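PDB 6ZZ5: SmhB from Serratia marcescens, which forms, as the B component of the Smh tripartite alpha-pore-forming toxin, part of a system that probably assembles into membrane pores, and is captured here in its soluble state. Local coordinates for residues A350-V353 with K354-A358; E342-A345 with N346-I349; K235-S238 with A239-K242. All coordinates share one frame; numbering follows the deposited sequence.

Contact 1 of 3, residues A350-V353 with K354-A358; sequences ADFV and KRLAA
D351 sends CG away from its own backbone N (chi1 -172°), whereas R355, one helical turn on, has CG opposite its carbonyl carbon (chi1 -76°) and then runs extended to NE. These two choices bring carboxylate and guanidinium together along one flank of the helix. The evidence for a salt bridge is R355 NE to D351 OD1 at 3.2 Å, a nearly straight hydrogen bond. D351 was modelled in two conformers and this is the pairing of one of them, so the bridge is probably made part of the time. It is asymmetric in its use of the two groups: OD1 lies close to the guanidinium plane at its edge, but NE reaches OD1 from well above the carboxylate plane. The two planes are 75° apart, and R355 NH2 stays 3.8 Å from D351 OD2.

A second side-chain pair follows the same i to i+4 spacing. F352 CE2 meets L356 CD1 at 3.8 Å, the methyl approaching the ring obliquely. V343 and Q347 of the preceding loop also pack on F352.

Beneath the side chains, amides bond to carbonyls four residues back: K354 N to A350 O at 2.8 Å, R355 N to D351 O at 3.0 Å, and A357 N to V353 O at 2.7 Å. L356 N likewise bonds F352 O. This ladder is that of an alpha-helix, the C-terminal helix 349-359, whose A350 and V353 face E241 and L237 of helix 230-245 while V353 and L356 touch A217 and M219 of strand 216-221.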
loop_
_atom_site.group_PDB
_atom_site.type_symbol
_atom_site.label_atom_id
_atom_site.label_comp_id
_atom_site.label_asym_id
_atom_site.label_seq_id
_atom_site.Cartn_x
_atom_site.Cartn_y
_atom_site.Cartn_z
ATOM N N ALA A 350 -4.132 -16.424 -11.031
ATOM C CA ALA A 350 -5.443 -16.361 -11.729
ATOM C C ALA A 350 -6.249 -17.665 -11.572
ATOM O O ALA A 350 -7.474 -17.581 -11.354
ATOM C CB ALA A 350 -5.272 -16.039 -13.203
ATOM N N ASP A 351 -5.615 -18.827 -11.635
ATOM C CA ASP A 351 -6.290 -20.141 -11.443
ATOM C C ASP A 351 -6.835 -20.214 -10.010
ATOM O O ASP A 351 -7.980 -20.611 -9.832
ATOM C CB ASP A 351 -5.313 -21.276 -11.734
ATOM C CG ASP A 351 -5.936 -22.653 -11.762
ATOM O OD1 ASP A 351 -7.143 -22.755 -12.015
ATOM O OD2 ASP A 351 -5.193 -23.596 -11.528
ATOM N N PHE A 352 -6.043 -19.806 -9.016
ATOM C CA PHE A 352 -6.454 -19.851 -7.592
ATOM C C PHE A 352 -7.684 -18.956 -7.373
ATOM O O PHE A 352 -8.636 -19.354 -6.713
ATOM C CB PHE A 352 -5.329 -19.318 -6.712
ATOM C CG PHE A 352 -5.639 -19.375 -5.246
ATOM C CD1 PHE A 352 -5.540 -20.581 -4.551
ATOM C CD2 PHE A 352 -5.964 -18.202 -4.559
ATOM C CE1 PHE A 352 -5.825 -20.615 -3.190
ATOM C CE2 PHE A 352 -6.210 -18.237 -3.198
ATOM C CZ PHE A 352 -6.164 -19.454 -2.525
ATOM N N VAL A 353 -7.635 -17.734 -7.893
ATOM C CA VAL A 353 -8.753 -16.775 -7.745
ATOM C C VAL A 353 -9.954 -17.280 -8.541
ATOM O O VAL A 353 -11.079 -17.152 -8.027
ATOM C CB VAL A 353 -8.304 -15.349 -8.098
ATOM C CG1 VAL A 353 -9.492 -14.407 -8.196
ATOM C CG2 VAL A 353 -7.285 -14.862 -7.079
ATOM N N LYS A 354 -9.746 -17.878 -9.714
ATOM C CA LYS A 354 -10.883 -18.409 -10.501
ATOM C C LYS A 354 -11.588 -19.503 -9.692
ATOM O O LYS A 354 -12.816 -19.465 -9.586
ATOM C CB LYS A 354 -10.429 -18.891 -11.865
ATOM C CG LYS A 354 -11.545 -19.232 -12.849
ATOM C CD LYS A 354 -10.964 -19.222 -14.268
ATOM C CE LYS A 354 -11.397 -20.389 -15.123
ATOM N NZ LYS A 354 -12.764 -20.166 -15.644
ATOM N N ARG A 355 -10.856 -20.395 -9.040
ATOM C CA ARG A 355 -11.471 -21.438 -8.165
ATOM C C ARG A 355 -12.239 -20.796 -7.023
ATOM O O ARG A 355 -13.319 -21.267 -6.723
ATOM C CB ARG A 355 -10.414 -22.394 -7.631
ATOM C CG ARG A 355 -9.966 -23.383 -8.696
ATOM C CD ARG A 355 -8.577 -23.886 -8.407
ATOM N NE ARG A 355 -8.036 -24.619 -9.525
ATOM C CZ ARG A 355 -8.060 -25.929 -9.655
ATOM N NH1 ARG A 355 -8.578 -26.704 -8.710
ATOM N NH2 ARG A 355 -7.520 -26.463 -10.734
ATOM N N LEU A 356 -11.731 -19.732 -6.420
ATOM C CA LEU A 356 -12.466 -18.993 -5.364
ATOM C C LEU A 356 -13.692 -18.308 -5.946
ATOM O O LEU A 356 -14.709 -18.301 -5.300
ATOM C CB LEU A 356 -11.554 -17.953 -4.710
ATOM C CG LEU A 356 -10.591 -18.500 -3.676
ATOM C CD1 LEU A 356 -9.848 -17.342 -3.018
ATOM C CD2 LEU A 356 -11.343 -19.331 -2.639
ATOM N N ALA A 357 -13.588 -17.711 -7.127
ATOM C CA ALA A 357 -14.722 -17.027 -7.797
ATOM C C ALA A 357 -15.839 -18.051 -7.975
ATOM O O ALA A 357 -17.007 -17.691 -7.667
ATOM C CB ALA A 357 -14.311 -16.413 -9.105
ATOM N N ALA A 358 -15.507 -19.274 -8.395
ATOM C CA ALA A 358 -16.486 -20.374 -8.629
ATOM C C ALA A 358 -17.269 -20.668 -7.347
ATOM O O ALA A 358 -18.406 -21.082 -7.461
ATOM C CB ALA A 358 -15.791 -21.617 -9.119
#

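Contact 2 of 3, residues E342-A345 with N346-I349; sequences EVPA and NQSI
A type I beta turn from P344 to Q347 reverses the loop between strand 339-340 and helix 349-359. Its closing bond runs from Q347 N to P344 O, 3.0 Å long with an N-H...O angle of 157°. The donor stands above the carbonyl plane of P344, at a C=O...N angle of 125°.

Side chains also meet across the turn. The Q347 chain is extended beyond CG and lays its amide beside the proline ring: OE1 is 3.6 Å from P344 CD, and NE2 is 3.7 Å from P344 CG, so both ends of the amide meet ring carbons. Across the turn, N346 OD1 approaches P344 CB at 3.7 Å. V343 uses both branches. With CG1 anti to the backbone N (chi1 175°) it touches Q347 O at 3.2 Å; CG2, beside the backbone N, reaches I349 CD1 at 4.2 Å. The side chains of V343 and I349 meet at about a right angle, with A195 of strand 191-196 touching both.

S348 occupies the N-cap position of the following helix. Its OG is hydrogen-bonded to D351 N and also to E241 OE1 of helix 230-245.

The chemistry divides accordingly: one main-chain bond closes the turn, the Q347 amide lies against P344 by van der Waals contact, and the buried S348 hydroxyl has both a backbone and a carboxylate partner at the helix start.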
loop_
_atom_site.group_PDB
_atom_site.type_symbol
_atom_site.label_atom_id
_atom_site.label_comp_id
_atom_site.label_asym_id
_atom_site.label_seq_id
_atom_site.Cartn_x
_atom_site.Cartn_y
_atom_site.Cartn_z
ATOM N N GLU A 342 -2.211 -20.081 1.227
ATOM C CA GLU A 342 -1.146 -20.747 0.432
ATOM C C GLU A 342 -1.759 -21.223 -0.892
ATOM O O GLU A 342 -2.866 -21.818 -0.924
ATOM C CB GLU A 342 -0.543 -21.940 1.200
ATOM C CG GLU A 342 0.118 -21.506 2.530
ATOM C CD GLU A 342 1.095 -20.326 2.413
ATOM O OE1 GLU A 342 1.836 -20.254 1.420
ATOM O OE2 GLU A 342 1.108 -19.436 3.288
ATOM N N VAL A 343 -1.098 -20.890 -1.974
ATOM C CA VAL A 343 -1.541 -21.287 -3.313
ATOM C C VAL A 343 -0.798 -22.545 -3.654
ATOM O O VAL A 343 0.419 -22.546 -3.589
ATOM C CB VAL A 343 -1.296 -20.155 -4.317
ATOM C CG1 VAL A 343 -1.630 -20.622 -5.691
ATOM C CG2 VAL A 343 -2.092 -18.912 -3.933
ATOM N N PRO A 344 -1.511 -23.595 -4.084
ATOM C CA PRO A 344 -0.879 -24.825 -4.550
ATOM C C PRO A 344 0.101 -24.581 -5.688
ATOM O O PRO A 344 -0.107 -23.682 -6.486
ATOM C CB PRO A 344 -2.041 -25.717 -5.000
ATOM C CG PRO A 344 -3.216 -25.187 -4.180
ATOM C CD PRO A 344 -2.974 -23.681 -4.119
ATOM N N ALA A 345 1.165 -25.382 -5.696
ATOM C CA ALA A 345 2.356 -25.225 -6.561
ATOM C C ALA A 345 1.913 -25.263 -8.035
ATOM O O ALA A 345 2.581 -24.666 -8.817
ATOM C CB ALA A 345 3.333 -26.346 -6.261
ATOM N N ASN A 346 0.854 -25.997 -8.381
ATOM C CA ASN A 346 0.400 -26.095 -9.788
ATOM C C ASN A 346 -0.741 -25.101 -10.103
ATOM O O ASN A 346 -1.419 -25.310 -11.109
ATOM C CB ASN A 346 -0.016 -27.519 -10.118
ATOM C CG ASN A 346 -1.217 -27.958 -9.305
ATOM O OD1 ASN A 346 -1.554 -27.367 -8.281
ATOM N ND2 ASN A 346 -1.881 -28.989 -9.765
ATOM N N GLN A 347 -0.980 -24.070 -9.310
ATOM C CA GLN A 347 -2.035 -23.077 -9.632
ATOM C C GLN A 347 -1.346 -21.718 -9.732
ATOM O O GLN A 347 -0.705 -21.269 -8.721
ATOM C CB GLN A 347 -3.135 -23.055 -8.561
ATOM C CG GLN A 347 -4.031 -24.289 -8.537
ATOM C CD GLN A 347 -5.037 -24.242 -7.410
ATOM O OE1 GLN A 347 -5.309 -23.218 -6.813
ATOM N NE2 GLN A 347 -5.556 -25.398 -7.065
ATOM N N SER A 348 -1.606 -21.020 -10.827
ATOM C CA SER A 348 -1.250 -19.587 -10.981
ATOM C C SER A 348 -2.133 -18.760 -10.046
ATOM O O SER A 348 -3.170 -19.261 -9.573
ATOM C CB SER A 348 -1.439 -19.163 -12.432
ATOM O OG SER A 348 -2.813 -19.191 -12.768
ATOM N N ILE A 349 -1.796 -17.500 -9.813
ATOM C CA ILE A 349 -2.712 -16.649 -9.006
ATOM C C ILE A 349 -4.066 -16.535 -9.701
ATOM O O ILE A 349 -5.077 -16.590 -8.993
ATOM C CB ILE A 349 -2.091 -15.295 -8.612
ATOM C CG1 ILE A 349 -2.926 -14.675 -7.494
ATOM C CG2 ILE A 349 -1.920 -14.376 -9.814
ATOM C CD1 ILE A 349 -2.956 -15.522 -6.194
#

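Contact 3 of 3, residues K235-S238 with A239-K242; sequences KSLS and AREK
A239 N bonds K235 O and R240 N bonds S236 O, each at 3.0 Å; E241 N follows to L237 O at 3.2 Å, and K242 N to S238 O at 2.8 Å. All four main-chain hydrogen bonds span four residues. The E241 bond is the straightest of them, with an N-H...O angle of 169°.

Water supplies a second link. Water 1 donates to L237 O at 2.7 Å and accepts from R240 NE at 3.0 Å, lying at the edge of the guanidinium in its plane. L237 O therefore serves two donors, the amide of E241 and the water, and the solvent molecule ties the arginine side chain back to its own helix one turn earlier.

Van der Waals contact comes from the same pair. L237 and R240 run side by side and point the same way, with the leucine methyl CD2 at 3.8 Å from R240 NH2, oblique to the guanidinium. The arginine leaves with CG anti to the backbone N (chi1 175°), then bends at chi3 (60°), which turns its end group beside the leucine. Farther out, R240 NH1 is hydrogen-bonded to G214 O, so the buried guanidinium has a protein and a water partner.

Charged ends look elsewhere. E241 divides its carboxylate, OE1 to S348 and OE2 to R245 NH2; K242 NZ forms a salt bridge with D246 OD1. S236 and A239 touch helix 156-184, while L237 packs on A350. The i to i+4 amide-to-carbonyl ladder is that of an alpha-helix, here helix 230-245, packed on helix 156-184 by one face and on the C-terminal helix 349-359 by the neighbouring face, with R240 touching both.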
loop_
_atom_site.group_PDB
_atom_site.type_symbol
_atom_site.label_atom_id
_atom_site.label_comp_id
_atom_site.label_asym_id
_atom_site.label_seq_id
_atom_site.Cartn_x
_atom_site.Cartn_y
_atom_site.Cartn_z
ATOM N N LYS A 235 -11.316 -11.153 -13.365
ATOM C CA LYS A 235 -11.285 -10.652 -14.783
ATOM C C LYS A 235 -9.886 -10.147 -15.153
ATOM O O LYS A 235 -9.335 -10.597 -16.144
ATOM C CB LYS A 235 -12.275 -9.491 -14.950
ATOM C CG LYS A 235 -13.730 -9.924 -14.935
ATOM C CD LYS A 235 -14.022 -10.878 -16.074
ATOM C CE LYS A 235 -15.480 -11.253 -16.214
ATOM N NZ LYS A 235 -16.049 -11.692 -14.917
ATOM N N SER A 236 -9.306 -9.288 -14.324
ATOM C CA SER A 236 -7.980 -8.690 -14.605
ATOM C C SER A 236 -6.868 -9.721 -14.425
ATOM O O SER A 236 -5.965 -9.716 -15.230
ATOM C CB SER A 236 -7.774 -7.411 -13.815
ATOM O OG SER A 236 -7.771 -7.560 -12.395
ATOM N N LEU A 237 -6.916 -10.581 -13.405
ATOM C CA LEU A 237 -5.840 -11.620 -13.236
ATOM C C LEU A 237 -5.851 -12.575 -14.436
ATOM O O LEU A 237 -4.798 -12.922 -14.924
ATOM C CB LEU A 237 -6.072 -12.407 -11.946
ATOM C CG LEU A 237 -6.061 -11.642 -10.651
ATOM C CD1 LEU A 237 -6.219 -12.618 -9.485
ATOM C CD2 LEU A 237 -4.795 -10.813 -10.488
ATOM N N SER A 238 -7.001 -13.033 -14.888
ATOM C CA SER A 238 -7.115 -13.910 -16.083
ATOM C C SER A 238 -6.639 -13.143 -17.331
ATOM O O SER A 238 -6.025 -13.751 -18.211
ATOM C CB SER A 238 -8.499 -14.413 -16.279
ATOM O OG SER A 238 -8.788 -15.341 -15.260
ATOM N N ALA A 239 -6.967 -11.843 -17.420
ATOM C CA ALA A 239 -6.531 -11.001 -18.558
ATOM C C ALA A 239 -4.996 -11.042 -18.617
ATOM O O ALA A 239 -4.441 -11.233 -19.720
ATOM C CB ALA A 239 -7.110 -9.604 -18.427
ATOM N N ARG A 240 -4.309 -10.840 -17.488
ATOM C CA ARG A 240 -2.821 -10.837 -17.497
ATOM C C ARG A 240 -2.317 -12.199 -17.997
ATOM O O ARG A 240 -1.376 -12.272 -18.826
ATOM C CB ARG A 240 -2.263 -10.523 -16.102
ATOM C CG ARG A 240 -0.741 -10.628 -16.050
ATOM C CD ARG A 240 -0.115 -10.091 -14.763
ATOM N NE ARG A 240 -0.653 -10.852 -13.634
ATOM C CZ ARG A 240 -0.593 -10.521 -12.361
ATOM N NH1 ARG A 240 0.013 -9.425 -11.993
ATOM N NH2 ARG A 240 -1.156 -11.282 -11.450
ATOM N N GLU A 241 -2.866 -13.254 -17.445
ATOM C CA GLU A 241 -2.470 -14.623 -17.832
ATOM C C GLU A 241 -2.695 -14.830 -19.336
ATOM O O GLU A 241 -1.765 -15.369 -20.026
ATOM C CB GLU A 241 -3.195 -15.602 -16.922
ATOM C CG GLU A 241 -2.916 -17.018 -17.270
ATOM C CD GLU A 241 -3.035 -17.992 -16.103
ATOM O OE1 GLU A 241 -2.649 -17.656 -14.947
ATOM O OE2 GLU A 241 -3.482 -19.069 -16.370
ATOM N N LYS A 242 -3.779 -14.284 -19.867
ATOM C CA LYS A 242 -4.104 -14.411 -21.323
ATOM C C LYS A 242 -3.112 -13.594 -22.174
ATOM O O LYS A 242 -2.709 -14.061 -23.251
ATOM C CB LYS A 242 -5.577 -14.058 -21.583
ATOM C CG LYS A 242 -6.071 -14.326 -22.999
ATOM C CD LYS A 242 -5.916 -15.798 -23.458
ATOM C CE LYS A 242 -6.615 -16.131 -24.766
ATOM N NZ LYS A 242 -6.240 -15.158 -25.826
HETATM O O HOH W 1 -2.602 -13.151 -13.376
#

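Overall arrangement
The three contacts form one neighbourhood on the same side of the chain's centre. Contact 2 leads directly into contact 1, their centres about 10 Å apart, and F352 joins them: its CG is 3.8 Å from V343 CG2, and its CD1 is 3.5 Å from Q347 OE1. Contact 3 comes earlier in the sequence yet lies about 11 Å from contact 1, centre to centre, where V353 CG2 approaches L237 CD1 at 3.5 Å. Contacts 2 and 3 are about 15 Å apart by centres; the hydrogen bond of S348 OG with E241 OE1, 2.7 Å, spans them. Together they place the loop and C-terminal helix beside helix 230-245 and against strands 191-196 and 216-221.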